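Local coordinates for protein DNA ligase (Aquifex aeolicus, PDB 3QWU) that probably joins nucleic acid ends as an ATP-dependent ligase, with a pocket that binds adenosine and a site for calcium, at residues A[75-79]-A[170-174]; A[51-55]-A[164-168]. One frame throughout, in Å; residues are numbered along the deposited sequence. Where two conformers were deposited one is given.

Contact 1 of 2, residues A[75-79]-A[170-174]. With ADN (adenosine), chain C.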
# COMPACT_ATOMS: atom_id res chain seq x y z
N PHE A 75 5.49 -34.15 7.57
CA PHE A 75 6.16 -32.93 7.92
C PHE A 75 6.02 -32.61 9.38
O PHE A 75 4.98 -32.84 10.02
CB PHE A 75 5.67 -31.75 7.04
CG PHE A 75 4.20 -31.63 7.00
CD1 PHE A 75 3.54 -30.86 7.94
CD2 PHE A 75 3.46 -32.33 6.06
CE1 PHE A 75 2.17 -30.77 7.93
CE2 PHE A 75 2.11 -32.27 6.06
CZ PHE A 75 1.44 -31.46 7.00
N TRP A 76 7.09 -32.05 9.90
CA TRP A 76 7.12 -31.57 11.26
C TRP A 76 6.53 -30.14 11.34
O TRP A 76 6.79 -29.30 10.49
CB TRP A 76 8.57 -31.58 11.77
CG TRP A 76 9.13 -32.96 12.01
CD1 TRP A 76 9.89 -33.70 11.16
CD2 TRP A 76 8.98 -33.74 13.20
NE1 TRP A 76 10.24 -34.88 11.74
CE2 TRP A 76 9.70 -34.94 12.99
CE3 TRP A 76 8.33 -33.54 14.42
CZ2 TRP A 76 9.77 -35.94 13.95
CZ3 TRP A 76 8.41 -34.53 15.39
CH2 TRP A 76 9.11 -35.73 15.14
N VAL A 77 5.77 -29.90 12.39
CA VAL A 77 5.14 -28.61 12.63
C VAL A 77 5.80 -28.01 13.82
O VAL A 77 5.85 -28.62 14.86
CB VAL A 77 3.67 -28.78 12.82
CG1 VAL A 77 3.00 -27.49 13.22
CG2 VAL A 77 3.08 -29.31 11.48
N GLU A 78 6.39 -26.85 13.63
CA GLU A 78 7.10 -26.09 14.67
C GLU A 78 6.46 -24.71 14.89
O GLU A 78 5.91 -24.16 13.98
CB GLU A 78 8.56 -25.86 14.26
CG GLU A 78 9.34 -27.10 14.26
CD GLU A 78 10.81 -26.87 14.00
OE1 GLU A 78 11.20 -25.82 13.44
OE2 GLU A 78 11.58 -27.76 14.39
N GLU A 79 6.58 -24.16 16.10
CA GLU A 79 6.07 -22.83 16.38
C GLU A 79 6.97 -21.80 15.71
O GLU A 79 8.19 -21.90 15.76
CB GLU A 79 6.01 -22.51 17.87
CG GLU A 79 5.52 -21.04 18.11
CD GLU A 79 5.53 -20.59 19.57
OE1 GLU A 79 5.97 -21.36 20.43
OE2 GLU A 79 5.09 -19.45 19.87
N GLN A 170 15.57 -33.04 10.86
CA GLN A 170 14.84 -32.94 12.10
C GLN A 170 15.41 -33.82 13.20
O GLN A 170 15.60 -33.36 14.31
CB GLN A 170 13.34 -33.21 11.91
CG GLN A 170 12.52 -32.71 13.13
CD GLN A 170 12.25 -31.19 13.09
OE1 GLN A 170 12.43 -30.55 12.08
NE2 GLN A 170 11.73 -30.65 14.18
N GLU A 171 15.65 -35.10 12.87
CA GLU A 171 16.24 -36.08 13.79
C GLU A 171 17.55 -35.54 14.38
O GLU A 171 17.75 -35.50 15.60
CB GLU A 171 16.52 -37.39 13.06
CG GLU A 171 17.55 -38.34 13.77
CD GLU A 171 18.25 -39.31 12.81
OE1 GLU A 171 17.55 -40.17 12.23
OE2 GLU A 171 19.50 -39.22 12.67
N GLU A 172 18.46 -35.16 13.48
CA GLU A 172 19.78 -34.64 13.85
C GLU A 172 19.62 -33.43 14.72
O GLU A 172 20.37 -33.24 15.67
CB GLU A 172 20.57 -34.17 12.65
CG GLU A 172 21.30 -35.25 11.81
CD GLU A 172 22.05 -34.62 10.61
OE1 GLU A 172 23.29 -34.40 10.80
OE2 GLU A 172 21.42 -34.31 9.53
N LYS A 173 18.68 -32.56 14.35
CA LYS A 173 18.44 -31.33 15.09
C LYS A 173 17.92 -31.69 16.48
O LYS A 173 18.47 -31.27 17.47
CB LYS A 173 17.47 -30.44 14.30
CG LYS A 173 16.78 -29.33 15.05
CD LYS A 173 16.13 -28.30 14.09
CE LYS A 173 14.63 -28.61 13.72
NZ LYS A 173 14.09 -27.92 12.43
N MET A 174 16.87 -32.50 16.55
CA MET A 174 16.29 -32.85 17.84
C MET A 174 17.32 -33.56 18.75
O MET A 174 17.32 -33.32 19.93
CB MET A 174 14.95 -33.60 17.67
CG MET A 174 13.87 -32.66 17.09
SD MET A 174 12.21 -33.28 16.57
CE MET A 174 11.56 -34.04 18.10
O5' ADN C . 11.17 -16.35 7.34
C5' ADN C . 10.59 -16.91 8.52
C4' ADN C . 11.29 -16.34 9.75
O4' ADN C . 10.61 -16.73 10.98
C3' ADN C . 12.71 -16.89 9.86
O3' ADN C . 13.71 -16.13 9.19
C2' ADN C . 12.95 -16.98 11.36
O2' ADN C . 13.74 -15.88 11.81
C1' ADN C . 11.58 -16.94 12.03
N9 ADN C . 11.23 -18.19 12.73
C8 ADN C . 10.59 -18.22 13.93
N7 ADN C . 10.37 -19.48 14.36
C5 ADN C . 10.86 -20.28 13.38
C6 ADN C . 10.92 -21.73 13.17
N6 ADN C . 10.40 -22.52 14.15
N1 ADN C . 11.54 -22.21 12.05
C2 ADN C . 12.04 -21.36 11.11
N3 ADN C . 11.98 -20.00 11.22
C4 ADN C . 11.43 -19.43 12.32

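Contact 2 of 2, residues A[51-55]-A[164-168]. With ADN (adenosine), chain C.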
# COMPACT_ATOMS: atom_id res chain seq x y z
N ILE A 51 29.28 -18.39 6.03
CA ILE A 51 28.08 -18.61 6.81
C ILE A 51 27.00 -18.25 5.84
O ILE A 51 26.84 -17.08 5.48
CB ILE A 51 27.99 -17.74 8.08
CG1 ILE A 51 29.28 -17.83 8.91
CG2 ILE A 51 26.78 -18.19 8.90
CD1 ILE A 51 29.44 -19.14 9.69
N TRP A 52 26.29 -19.27 5.35
CA TRP A 52 25.26 -19.02 4.37
C TRP A 52 24.10 -18.32 5.06
O TRP A 52 23.88 -18.51 6.25
CB TRP A 52 24.82 -20.31 3.66
CG TRP A 52 25.82 -20.73 2.61
CD1 TRP A 52 26.97 -21.46 2.80
CD2 TRP A 52 25.78 -20.42 1.22
NE1 TRP A 52 27.63 -21.63 1.61
CE2 TRP A 52 26.92 -21.00 0.62
CE3 TRP A 52 24.89 -19.73 0.41
CZ2 TRP A 52 27.18 -20.90 -0.74
CZ3 TRP A 52 25.15 -19.63 -0.95
CH2 TRP A 52 26.27 -20.20 -1.50
N GLY A 53 23.47 -17.44 4.29
CA GLY A 53 22.28 -16.71 4.68
C GLY A 53 21.12 -17.66 4.95
O GLY A 53 21.09 -18.74 4.40
N TYR A 54 20.21 -17.26 5.84
CA TYR A 54 19.03 -18.09 6.13
C TYR A 54 18.11 -17.87 4.97
O TYR A 54 17.90 -16.74 4.60
CB TYR A 54 18.32 -17.72 7.43
CG TYR A 54 17.40 -18.80 7.88
CD1 TYR A 54 16.04 -18.72 7.65
CD2 TYR A 54 17.87 -19.88 8.54
CE1 TYR A 54 15.17 -19.72 8.06
CE2 TYR A 54 17.01 -20.88 8.99
CZ TYR A 54 15.67 -20.80 8.72
OH TYR A 54 14.86 -21.78 9.16
N PRO A 55 17.66 -18.96 4.33
CA PRO A 55 16.90 -18.89 3.09
C PRO A 55 15.41 -18.54 3.33
O PRO A 55 14.90 -18.74 4.43
CB PRO A 55 17.07 -20.29 2.51
CG PRO A 55 17.17 -21.16 3.69
CD PRO A 55 17.85 -20.35 4.77
N GLU A 164 28.06 -24.46 3.79
CA GLU A 164 27.01 -25.36 3.25
C GLU A 164 25.69 -24.68 3.34
O GLU A 164 25.49 -23.86 4.24
CB GLU A 164 26.85 -26.67 4.03
CG GLU A 164 28.10 -27.30 4.57
CD GLU A 164 28.45 -28.57 3.90
OE1 GLU A 164 28.76 -28.53 2.68
OE2 GLU A 164 28.47 -29.61 4.61
N GLN A 165 24.77 -25.10 2.48
CA GLN A 165 23.52 -24.37 2.31
C GLN A 165 22.32 -24.99 2.97
O GLN A 165 21.34 -24.33 3.21
CB GLN A 165 23.20 -24.22 0.83
CG GLN A 165 23.75 -22.96 0.24
CD GLN A 165 23.05 -22.66 -1.03
OE1 GLN A 165 21.96 -22.08 -1.02
NE2 GLN A 165 23.63 -23.10 -2.15
N GLY A 166 22.36 -26.28 3.25
CA GLY A 166 21.16 -26.92 3.76
C GLY A 166 21.07 -26.89 5.26
O GLY A 166 21.66 -26.06 5.91
N PHE A 167 20.33 -27.84 5.78
CA PHE A 167 19.91 -27.88 7.13
C PHE A 167 20.13 -29.29 7.69
O PHE A 167 19.92 -30.27 7.02
CB PHE A 167 18.42 -27.55 7.19
CG PHE A 167 18.08 -26.09 6.92
CD1 PHE A 167 18.62 -25.08 7.69
CD2 PHE A 167 17.13 -25.76 5.98
CE1 PHE A 167 18.26 -23.76 7.50
CE2 PHE A 167 16.77 -24.42 5.76
CZ PHE A 167 17.35 -23.42 6.54
N LEU A 168 20.53 -29.40 8.95
CA LEU A 168 20.52 -30.70 9.57
C LEU A 168 19.06 -31.19 9.60
O LEU A 168 18.13 -30.41 9.65
CB LEU A 168 21.15 -30.66 10.96
CG LEU A 168 22.69 -30.61 11.06
CD1 LEU A 168 23.41 -29.51 10.20
CD2 LEU A 168 23.10 -30.46 12.54
O5' ADN C . 11.17 -16.35 7.34
C5' ADN C . 10.59 -16.91 8.52
C4' ADN C . 11.29 -16.34 9.75
O4' ADN C . 10.61 -16.73 10.98
C3' ADN C . 12.71 -16.89 9.86
O3' ADN C . 13.71 -16.13 9.19
C2' ADN C . 12.95 -16.98 11.36
O2' ADN C . 13.74 -15.88 11.81
C1' ADN C . 11.58 -16.94 12.03
N9 ADN C . 11.23 -18.19 12.73
C8 ADN C . 10.59 -18.22 13.93
N7 ADN C . 10.37 -19.48 14.36
C5 ADN C . 10.86 -20.28 13.38
C6 ADN C . 10.92 -21.73 13.17
N6 ADN C . 10.40 -22.52 14.15
N1 ADN C . 11.54 -22.21 12.05
C2 ADN C . 12.04 -21.36 11.11
N3 ADN C . 11.98 -20.00 11.22
C4 ADN C . 11.43 -19.43 12.32

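Contact 1 of 2, residues A[75-79]-A[170-174]
Trp-76 and Gln-170 bring strand 75-79 and the first turn of helix 170-180 closest together, with their CA atoms 7.9 Å apart. The axes of the two segments stay 11.7 Å apart and run at 41°, so side chains must span the gap. Gln-170 does most of this, and it illustrates how one residue can serve an apolar and a polar neighbour at once. Its CG sits squarely over one face of the Trp-76 indole, 3.4 Å from the centroid of the five-membered ring. Farther along the same face, Met-174 SD lies 4.2 Å from the centroid of the six-membered ring, a Met-aromatic contact. Beyond CG the glutamine bends (chi2 80°), which turns its amide toward Glu-78. There Gln-170 NE2 gives a nearly straight hydrogen bond of 2.9 Å to Glu-78 OE2, arriving on the anti side and 31° out of the carboxylate plane. Lys-173 NZ reaches the same OE2 of Glu-78 at 3.2 Å, a weak bond within a salt bridge, and also donates to Gln-170 OE1 at 3.1 Å from above the carbonyl plane. The ammonium is held in addition by Phe-157 O and Asp-158, while Glu-78 OE1 pairs with Lys-219. Glu-79 O accepts a hydrogen bond of 2.8 Å from adenosine N6, to which Glu-78 OE1 adds a weak one. Holding the adenine amino group in this way is consistent with the nucleotide pocket of the ATP-dependent ligase family, on the strand that ends at Lys-80, the first residue of a Lys-Val-Asp-Gly sequence that fits the KxDG signature of these enzymes.

Contact 2 of 2, residues A[51-55]-A[164-168]
Glu-164 meets Trp-52 through its backbone rather than its carboxylate: Glu-164 O lies 3.2 Å from Trp-52 CD1, and the indole also runs beside the peptide nitrogen of the glutamate. At Gln-165 the contact passes to a side chain. The CG of this glutamine rests over one face of the indole, 3.5 Å from the centroid of the Trp-52 six-membered ring, in a CH-pi contact. Its terminal amide continues over the same ring, almost parallel to it with the planes 14° apart, and Gln-165 CD stands 3.7 Å from Trp-52 CZ3. The amide thus lies flat over the tryptophan, and the two segments meet here by packing, with no hydrogen bond between them. Met-160 also packs against Trp-52, tying the loop between strands 50-51 and 58-60 to strand 153-161 in the antiparallel sheet of what is probably the adenylation domain, while Ile-39 touches the indole from another loop. Phe-167, one residue beyond Gly-166, directs its ring at Tyr-54 and Pro-55. Its CE1 comes to 3.5 Å from Tyr-54 CE2, and the two rings meet obliquely, with planes 51° apart. The tip of the same phenylalanine, CZ, lies 3.6 Å from Pro-55 CD, and that proline carbon in turn sits over a face of the Tyr-54 ring. With CG anti to the backbone nitrogen (chi1 -164°), Tyr-54 extends to the pocket, where its OH approaches adenosine C2 at 3.5 Å. A hydrogen bond to Asp-158 holds the hydroxyl, and the ring of Phe-157 meets the tyrosine ring steeply. Arg-227 makes a cation-pi contact with Phe-167.

How the contacts relate
Contacts 1 and 2 lie with their centres 16 Å apart, and both reach the same adenosine. Their segments alternate along the chain, in the order 51-55, 75-79, 164-168, 170-174, and a single residue separates the last two. The loop after strand 153-161 therefore takes part in contact 2 before the chain enters helix 170-180 and contact 1. Contact 1 attaches that helix to strand 75-80 of the mixed five-stranded sheet, whereas contact 2 joins two loops. Together they illustrate how residues distant in sequence build one pocket: contact 1 supplies partners for the adenine amino group, and contact 2 backs a tyrosine beside adenine C2 and the ribose.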